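Local coordinates for rutinosidase (Aspergillus niger, PDB 6I1A), which hydrolyses flavonoid rutinosides such as rutin, releasing the disaccharide rutinose, and belongs to glycoside hydrolase family 5, at residues I306-R317 / V348-W358. Sequence-based numbering, arbitrary orientation.
Sequences IQATYNNTLALR and VAGQGEQKDYW. With EDO (1,2-ethanediol), chain U.
In the loop that links strand 299-308 of the TIM barrel to helix 317-331, Asn312 forms a single parallel beta bridge with Gly350, in the loop leading into the short helix 355-358: Asn312 N donates to Ala349 O (2.9 Å), and Asn312 O accepts from Gln351 N (2.9 Å). Gly350, lacking a side chain, brings its CA against Asn312 O in a CA-H...O contact, at backbone angles suited to glycine. The Asn312 amide joins three backbone sites. Its ND2 gives one hydrogen to Ala349 O (2.9 Å) and the other to Ala308 O, while OD1 takes Ala308 N on a lone pair (2.8 Å); an amide can donate and accept at once.

Gln307 reaches the other segment stretched out, CG anti to the backbone N (chi1 -178°). Trp358 NE1 points almost straight (168°) at its OE1, 2.8 Å away and in the indole plane; Gln354 NE2 adds a longer bond to the same OE1 (3.2 Å). Val348 CG1 packs on Gln307 CD, and Gln307 NE2 reaches a water shared with Ala308 O and Ala349 N.

The Tyr357 ring lies beside Asn312, whose OD1 is over the rim of one face; Ile306 CD1 comes to the edge, and Leu314 CD2 and Arg317 CG approach obliquely. Its hydroxyl donates to Gln351 O (2.7 Å), tying the ring to the bridged loop. Arg317, bent at chi3 (-65°), lays its guanidinium edge against two carbonyls: NH1 on Asp356 O (2.9 Å) and NE on Leu314 O.

Side chains thus serve the carbonyls of Ala308, Ala349, Leu314, Gln351 and Asp356 and the N-H of Ala308, though buried Gln307 N has no partner. Two donors on Gln307 OE1, and three backbone partners round the Asn312 amide, fix the rotation of both amides.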
ATOM      1  N   ILE A 306      -3.218 -16.579  -6.849  1.00 12.86           N
ATOM      2  CA  ILE A 306      -3.120 -16.906  -5.388  1.00 12.63           C
ATOM      3  C   ILE A 306      -1.698 -16.979  -4.874  1.00 13.83           C
ATOM      4  O   ILE A 306      -1.563 -17.217  -3.645  1.00 13.28           O
ATOM      5  CB  ILE A 306      -3.882 -18.197  -5.058  1.00 12.83           C
ATOM      6  CG1 ILE A 306      -3.300 -19.405  -5.746  1.00 14.32           C
ATOM      7  CG2 ILE A 306      -5.341 -18.016  -5.288  1.00 13.70           C
ATOM      8  CD1 ILE A 306      -3.769 -20.721  -5.087  1.00 14.29           C
ATOM      9  N   GLN A 307      -0.635 -16.831  -5.656  1.00 12.66           N
ATOM     10  CA  GLN A 307       0.717 -16.887  -5.080  1.00 12.90           C
ATOM     11  C   GLN A 307       0.905 -15.749  -4.094  1.00 13.72           C
ATOM     12  O   GLN A 307       0.649 -14.552  -4.406  1.00 13.69           O
ATOM     13  CB  GLN A 307       1.792 -16.848  -6.145  1.00 13.38           C
ATOM     14  CG  GLN A 307       3.194 -16.960  -5.514  1.00 14.01           C
ATOM     15  CD  GLN A 307       4.340 -16.798  -6.471  1.00 15.37           C
ATOM     16  OE1 GLN A 307       4.208 -17.024  -7.689  1.00 15.27           O
ATOM     17  NE2 GLN A 307       5.498 -16.427  -5.940  1.00 17.67           N
ATOM     18  N   ALA A 308       1.324 -16.113  -2.869  1.00 13.79           N
ATOM     19  CA  ALA A 308       1.718 -15.146  -1.819  1.00 13.74           C
ATOM     20  C   ALA A 308       3.213 -14.825  -1.838  1.00 13.53           C
ATOM     21  O   ALA A 308       4.005 -15.483  -2.528  1.00 14.95           O
ATOM     22  CB  ALA A 308       1.308 -15.735  -0.487  1.00 14.62           C
ATOM     23  N   THR A 309       3.612 -13.785  -1.110  1.00 14.27           N
ATOM     24  CA  THR A 309       5.018 -13.375  -1.055  1.00 14.27           C
ATOM     25  C   THR A 309       5.824 -14.383  -0.227  1.00 17.44           C
ATOM     26  O   THR A 309       6.956 -14.714  -0.631  1.00 17.92           O
ATOM     27  CB  THR A 309       5.137 -11.954  -0.522  1.00 14.90           C
ATOM     28  OG1 THR A 309       4.470 -11.049  -1.427  1.00 15.60           O
ATOM     29  CG2 THR A 309       6.589 -11.542  -0.391  1.00 16.53           C
ATOM     30  N   TYR A 310       5.228 -14.876   0.838  1.00 16.15           N
ATOM     31  CA  TYR A 310       5.914 -15.827   1.739  1.00 16.45           C
ATOM     32  C   TYR A 310       5.043 -17.043   1.971  1.00 17.42           C
ATOM     33  O   TYR A 310       3.830 -17.060   1.837  1.00 16.36           O
ATOM     34  CB  TYR A 310       6.136 -15.131   3.091  1.00 16.89           C
ATOM     35  CG  TYR A 310       6.950 -13.884   3.069  1.00 18.84           C
ATOM     36  CD1 TYR A 310       8.334 -13.934   2.944  1.00 21.29           C
ATOM     37  CD2 TYR A 310       6.377 -12.621   3.032  1.00 18.80           C
ATOM     38  CE1 TYR A 310       9.115 -12.789   2.888  1.00 21.97           C
ATOM     39  CE2 TYR A 310       7.153 -11.466   2.994  1.00 18.74           C
ATOM     40  CZ  TYR A 310       8.532 -11.536   2.883  1.00 21.42           C
ATOM     41  OH  TYR A 310       9.280 -10.374   2.867  1.00 23.51           O
ATOM     42  N   ASN A 311       5.697 -18.132   2.412  1.00 17.66           N
ATOM     43  CA  ASN A 311       4.997 -19.298   2.993  1.00 18.73           C
ATOM     44  C   ASN A 311       3.806 -19.711   2.130  1.00 16.24           C
ATOM     45  O   ASN A 311       2.689 -19.859   2.625  1.00 17.71           O
ATOM     46  CB  ASN A 311       4.492 -18.985   4.411  1.00 19.11           C
ATOM     47  CG  ASN A 311       5.620 -18.698   5.375  1.00 25.93           C
ATOM     48  OD1 ASN A 311       6.764 -19.005   5.098  1.00 33.53           O
ATOM     49  ND2 ASN A 311       5.300 -18.059   6.482  1.00 35.42           N
ATOM     50  N   ASN A 312       4.100 -20.007   0.875  1.00 15.79           N
ATOM     51  CA  ASN A 312       3.113 -20.652  -0.002  1.00 16.63           C
ATOM     52  C   ASN A 312       2.921 -22.096   0.393  1.00 17.20           C
ATOM     53  O   ASN A 312       3.955 -22.809   0.596  1.00 18.92           O
ATOM     54  CB  ASN A 312       3.488 -20.550  -1.475  1.00 19.04           C
ATOM     55  CG  ASN A 312       3.312 -19.121  -2.009  1.00 16.07           C
ATOM     56  OD1 ASN A 312       2.172 -18.762  -2.337  1.00 15.22           O
ATOM     57  ND2 ASN A 312       4.392 -18.353  -2.083  1.00 15.91           N
ATOM     58  N   THR A 313       1.695 -22.498   0.463  1.00 16.56           N
ATOM     59  CA  THR A 313       1.359 -23.921   0.682  1.00 19.32           C
ATOM     60  C   THR A 313       0.406 -24.413  -0.374  1.00 18.62           C
ATOM     61  O   THR A 313      -0.626 -23.777  -0.722  1.00 18.85           O
ATOM     62  CB  THR A 313       0.841 -24.140   2.101  1.00 22.34           C
ATOM     63  OG1 THR A 313      -0.462 -23.605   2.249  1.00 21.38           O
ATOM     64  CG2 THR A 313       1.615 -23.434   3.191  1.00 25.03           C
ATOM     65  N   LEU A 314       0.688 -25.613  -0.821  1.00 15.68           N
ATOM     66  CA  LEU A 314      -0.202 -26.269  -1.769  1.00 14.44           C
ATOM     67  C   LEU A 314      -1.547 -26.636  -1.187  1.00 14.45           C
ATOM     68  O   LEU A 314      -2.548 -26.782  -1.894  1.00 15.85           O
ATOM     69  CB  LEU A 314       0.545 -27.483  -2.334  1.00 16.50           C
ATOM     70  CG  LEU A 314       1.851 -27.166  -3.058  1.00 19.39           C
ATOM     71  CD1 LEU A 314       2.654 -28.429  -3.313  1.00 23.78           C
ATOM     72  CD2 LEU A 314       1.555 -26.498  -4.367  1.00 20.15           C
ATOM     73  N   ALA A 315      -1.548 -26.929   0.141  1.00 15.10           N
ATOM     74  CA  ALA A 315      -2.747 -27.417   0.810  1.00 15.60           C
ATOM     75  C   ALA A 315      -3.892 -26.377   0.778  1.00 14.60           C
ATOM     76  O   ALA A 315      -5.038 -26.803   0.856  1.00 18.17           O
ATOM     77  CB  ALA A 315      -2.392 -27.777   2.255  1.00 17.40           C
ATOM     78  N   LEU A 316      -3.568 -25.086   0.718  1.00 15.76           N
ATOM     79  CA  LEU A 316      -4.585 -24.029   0.840  1.00 15.37           C
ATOM     80  C   LEU A 316      -4.983 -23.495  -0.543  1.00 14.16           C
ATOM     81  O   LEU A 316      -5.688 -22.534  -0.545  1.00 14.37           O
ATOM     82  CB  LEU A 316      -4.048 -22.917   1.727  1.00 14.61           C
ATOM     83  CG  LEU A 316      -3.996 -23.250   3.239  1.00 15.67           C
ATOM     84  CD1 LEU A 316      -3.296 -22.164   4.021  1.00 17.52           C
ATOM     85  CD2 LEU A 316      -5.392 -23.480   3.763  1.00 16.87           C
ATOM     86  N   ARG A 317      -4.550 -24.106  -1.606  1.00 13.77           N
ATOM     87  CA  ARG A 317      -4.842 -23.549  -2.958  1.00 13.15           C
ATOM     88  C   ARG A 317      -6.326 -23.559  -3.203  1.00 14.85           C
ATOM     89  O   ARG A 317      -6.901 -22.551  -3.685  1.00 14.46           O
ATOM     90  CB  ARG A 317      -4.121 -24.332  -4.055  1.00 13.63           C
ATOM     91  CG  ARG A 317      -2.630 -24.096  -4.066  1.00 13.68           C
ATOM     92  CD  ARG A 317      -1.976 -24.940  -5.138  1.00 14.51           C
ATOM     93  NE  ARG A 317      -2.095 -26.379  -4.850  1.00 15.98           N
ATOM     94  CZ  ARG A 317      -1.847 -27.336  -5.722  1.00 17.70           C
ATOM     95  NH1 ARG A 317      -1.391 -27.072  -6.948  1.00 18.72           N
ATOM     96  NH2 ARG A 317      -1.982 -28.593  -5.341  1.00 20.46           N
ATOM     97  N   VAL A 348       8.691 -20.758  -5.763  1.00 19.42           N
ATOM     98  CA  VAL A 348       7.998 -19.760  -4.915  1.00 20.32           C
ATOM     99  C   VAL A 348       8.584 -19.853  -3.499  1.00 21.61           C
ATOM    100  O   VAL A 348       9.058 -20.934  -3.149  1.00 21.02           O
ATOM    101  CB  VAL A 348       6.474 -19.977  -4.954  1.00 20.40           C
ATOM    102  CG1 VAL A 348       5.963 -19.953  -6.401  1.00 20.24           C
ATOM    103  CG2 VAL A 348       6.082 -21.254  -4.228  1.00 22.40           C
ATOM    104  N   ALA A 349       8.379 -18.832  -2.681  1.00 19.09           N
ATOM    105  CA  ALA A 349       8.722 -18.906  -1.245  1.00 18.82           C
ATOM    106  C   ALA A 349       7.741 -19.907  -0.607  1.00 20.33           C
ATOM    107  O   ALA A 349       6.531 -19.719  -0.669  1.00 20.32           O
ATOM    108  CB  ALA A 349       8.632 -17.541  -0.622  1.00 19.97           C
ATOM    109  N   GLY A 350       8.236 -20.911   0.152  1.00 21.12           N
ATOM    110  CA  GLY A 350       7.376 -21.990   0.663  1.00 20.28           C
ATOM    111  C   GLY A 350       7.455 -23.204  -0.228  1.00 21.64           C
ATOM    112  O   GLY A 350       8.587 -23.583  -0.563  1.00 29.33           O
ATOM    113  N   GLN A 351       6.363 -23.861  -0.545  1.00 19.21           N
ATOM    114  CA  GLN A 351       6.331 -25.170  -1.206  1.00 22.30           C
ATOM    115  C   GLN A 351       5.966 -24.948  -2.667  1.00 24.55           C
ATOM    116  O   GLN A 351       4.973 -24.234  -2.904  1.00 22.45           O
ATOM    117  CB  GLN A 351       5.259 -26.097  -0.630  1.00 29.91           C
ATOM    118  CG  GLN A 351       5.495 -26.527   0.806  1.00 43.05           C
ATOM    119  CD  GLN A 351       6.589 -27.561   0.901  1.00 46.27           C
ATOM    120  OE1 GLN A 351       6.793 -28.359  -0.016  1.00 46.18           O
ATOM    121  NE2 GLN A 351       7.321 -27.549   2.004  1.00 57.79           N
ATOM    122  N   GLY A 352       6.683 -25.591  -3.568  1.00 21.22           N
ATOM    123  CA  GLY A 352       6.193 -25.737  -4.941  1.00 21.58           C
ATOM    124  C   GLY A 352       6.792 -24.715  -5.866  1.00 18.51           C
ATOM    125  O   GLY A 352       7.759 -24.029  -5.568  1.00 18.08           O
ATOM    126  N   GLU A 353       6.169 -24.697  -7.039  1.00 16.51           N
ATOM    127  CA  GLU A 353       6.659 -23.864  -8.168  1.00 17.68           C
ATOM    128  C   GLU A 353       5.492 -23.024  -8.704  1.00 15.19           C
ATOM    129  O   GLU A 353       4.352 -23.296  -8.385  1.00 15.92           O
ATOM    130  CB  GLU A 353       7.183 -24.764  -9.277  1.00 19.16           C
ATOM    131  CG  GLU A 353       8.459 -25.500  -8.883  1.00 23.64           C
ATOM    132  CD  GLU A 353       8.903 -26.516  -9.916  1.00 26.77           C
ATOM    133  OE1 GLU A 353       8.085 -26.933 -10.768  1.00 27.55           O
ATOM    134  OE2 GLU A 353      10.052 -26.915  -9.808  1.00 37.01           O
ATOM    135  N   GLN A 354       5.814 -22.041  -9.554  1.00 15.49           N
ATOM    136  CA  GLN A 354       4.702 -21.167 -10.037  1.00 14.55           C
ATOM    137  C   GLN A 354       3.610 -21.971 -10.729  1.00 14.67           C
ATOM    138  O   GLN A 354       2.428 -21.677 -10.560  1.00 15.03           O
ATOM    139  CB  GLN A 354       5.234 -20.031 -10.893  1.00 14.63           C
ATOM    140  CG  GLN A 354       5.961 -18.992 -10.083  1.00 15.85           C
ATOM    141  CD  GLN A 354       6.276 -17.737 -10.857  1.00 18.96           C
ATOM    142  OE1 GLN A 354       6.643 -17.769 -12.013  1.00 19.22           O
ATOM    143  NE2 GLN A 354       6.056 -16.603 -10.221  1.00 22.28           N
ATOM    144  N   LYS A 355       3.927 -23.004 -11.504  1.00 14.26           N
ATOM    145  CA  LYS A 355       2.885 -23.779 -12.150  1.00 15.06           C
ATOM    146  C   LYS A 355       1.856 -24.375 -11.188  1.00 16.35           C
ATOM    147  O   LYS A 355       0.738 -24.633 -11.601  1.00 18.29           O
ATOM    148  CB  LYS A 355       3.444 -24.840 -13.092  1.00 17.97           C
ATOM    149  CG  LYS A 355       4.233 -25.946 -12.404  1.00 23.25           C
ATOM    150  CD  LYS A 355       4.754 -26.999 -13.349  1.00 34.51           C
ATOM    151  CE  LYS A 355       5.645 -28.003 -12.640  1.00 41.54           C
ATOM    152  NZ  LYS A 355       5.004 -28.495 -11.387  1.00 48.61           N
ATOM    153  N   ASP A 356       2.205 -24.576  -9.918  1.00 14.59           N
ATOM    154  CA  ASP A 356       1.238 -25.096  -8.938  1.00 15.23           C
ATOM    155  C   ASP A 356       0.176 -24.052  -8.540  1.00 14.48           C
ATOM    156  O   ASP A 356      -0.875 -24.461  -8.070  1.00 15.68           O
ATOM    157  CB  ASP A 356       2.006 -25.558  -7.687  1.00 15.18           C
ATOM    158  CG  ASP A 356       2.967 -26.724  -7.960  1.00 16.82           C
ATOM    159  OD1 ASP A 356       2.571 -27.615  -8.697  1.00 19.73           O
ATOM    160  OD2 ASP A 356       4.079 -26.646  -7.475  1.00 21.41           O
ATOM    161  N   TYR A 357       0.451 -22.747  -8.732  1.00 14.16           N
ATOM    162  CA  TYR A 357      -0.406 -21.657  -8.225  1.00 13.35           C
ATOM    163  C   TYR A 357      -0.989 -20.831  -9.376  1.00 13.38           C
ATOM    164  O   TYR A 357      -1.941 -20.116  -9.076  1.00 13.44           O
ATOM    165  CB  TYR A 357       0.372 -20.726  -7.288  1.00 14.21           C
ATOM    166  CG  TYR A 357       0.938 -21.474  -6.077  1.00 13.98           C
ATOM    167  CD1 TYR A 357       2.189 -22.057  -6.133  1.00 14.93           C
ATOM    168  CD2 TYR A 357       0.187 -21.604  -4.914  1.00 14.80           C
ATOM    169  CE1 TYR A 357       2.705 -22.729  -5.022  1.00 15.21           C
ATOM    170  CE2 TYR A 357       0.674 -22.289  -3.808  1.00 15.14           C
ATOM    171  CZ  TYR A 357       1.923 -22.838  -3.888  1.00 16.44           C
ATOM    172  OH  TYR A 357       2.400 -23.491  -2.766  1.00 16.67           O
ATOM    173  N   TRP A 358      -0.472 -20.919 -10.586  1.00 12.69           N
ATOM    174  CA  TRP A 358      -0.865 -20.017 -11.716  1.00 12.40           C
ATOM    175  C   TRP A 358      -1.581 -20.744 -12.853  1.00 14.03           C
ATOM    176  O   TRP A 358      -1.908 -20.050 -13.838  1.00 14.50           O
ATOM    177  CB  TRP A 358       0.368 -19.282 -12.222  1.00 11.96           C
ATOM    178  CG  TRP A 358       0.983 -18.310 -11.288  1.00 11.91           C
ATOM    179  CD1 TRP A 358       1.819 -18.602 -10.266  1.00 12.57           C
ATOM    180  CD2 TRP A 358       0.840 -16.892 -11.312  1.00 12.21           C
ATOM    181  NE1 TRP A 358       2.218 -17.437  -9.652  1.00 13.05           N
ATOM    182  CE2 TRP A 358       1.601 -16.351 -10.270  1.00 12.00           C
ATOM    183  CE3 TRP A 358       0.072 -16.016 -12.107  1.00 11.36           C
ATOM    184  CZ2 TRP A 358       1.686 -14.980 -10.020  1.00 13.10           C
ATOM    185  CZ3 TRP A 358       0.162 -14.666 -11.864  1.00 12.81           C
ATOM    186  CH2 TRP A 358       0.948 -14.133 -10.855  1.00 13.68           C
TER
HETATM  187  C1  EDO U 419       4.395 -13.825 -12.381  1.00 37.22           C
HETATM  188  O1  EDO U 419       5.799 -14.003 -12.204  1.00 38.01           O
HETATM  189  C2  EDO U 419       3.707 -14.957 -13.111  1.00 28.68           C
HETATM  190  O2  EDO U 419       3.813 -14.907 -14.563  1.00 28.72           O
HETATM  191  O   HOH W   1       6.860 -16.289  -3.322  1.00 20.94           O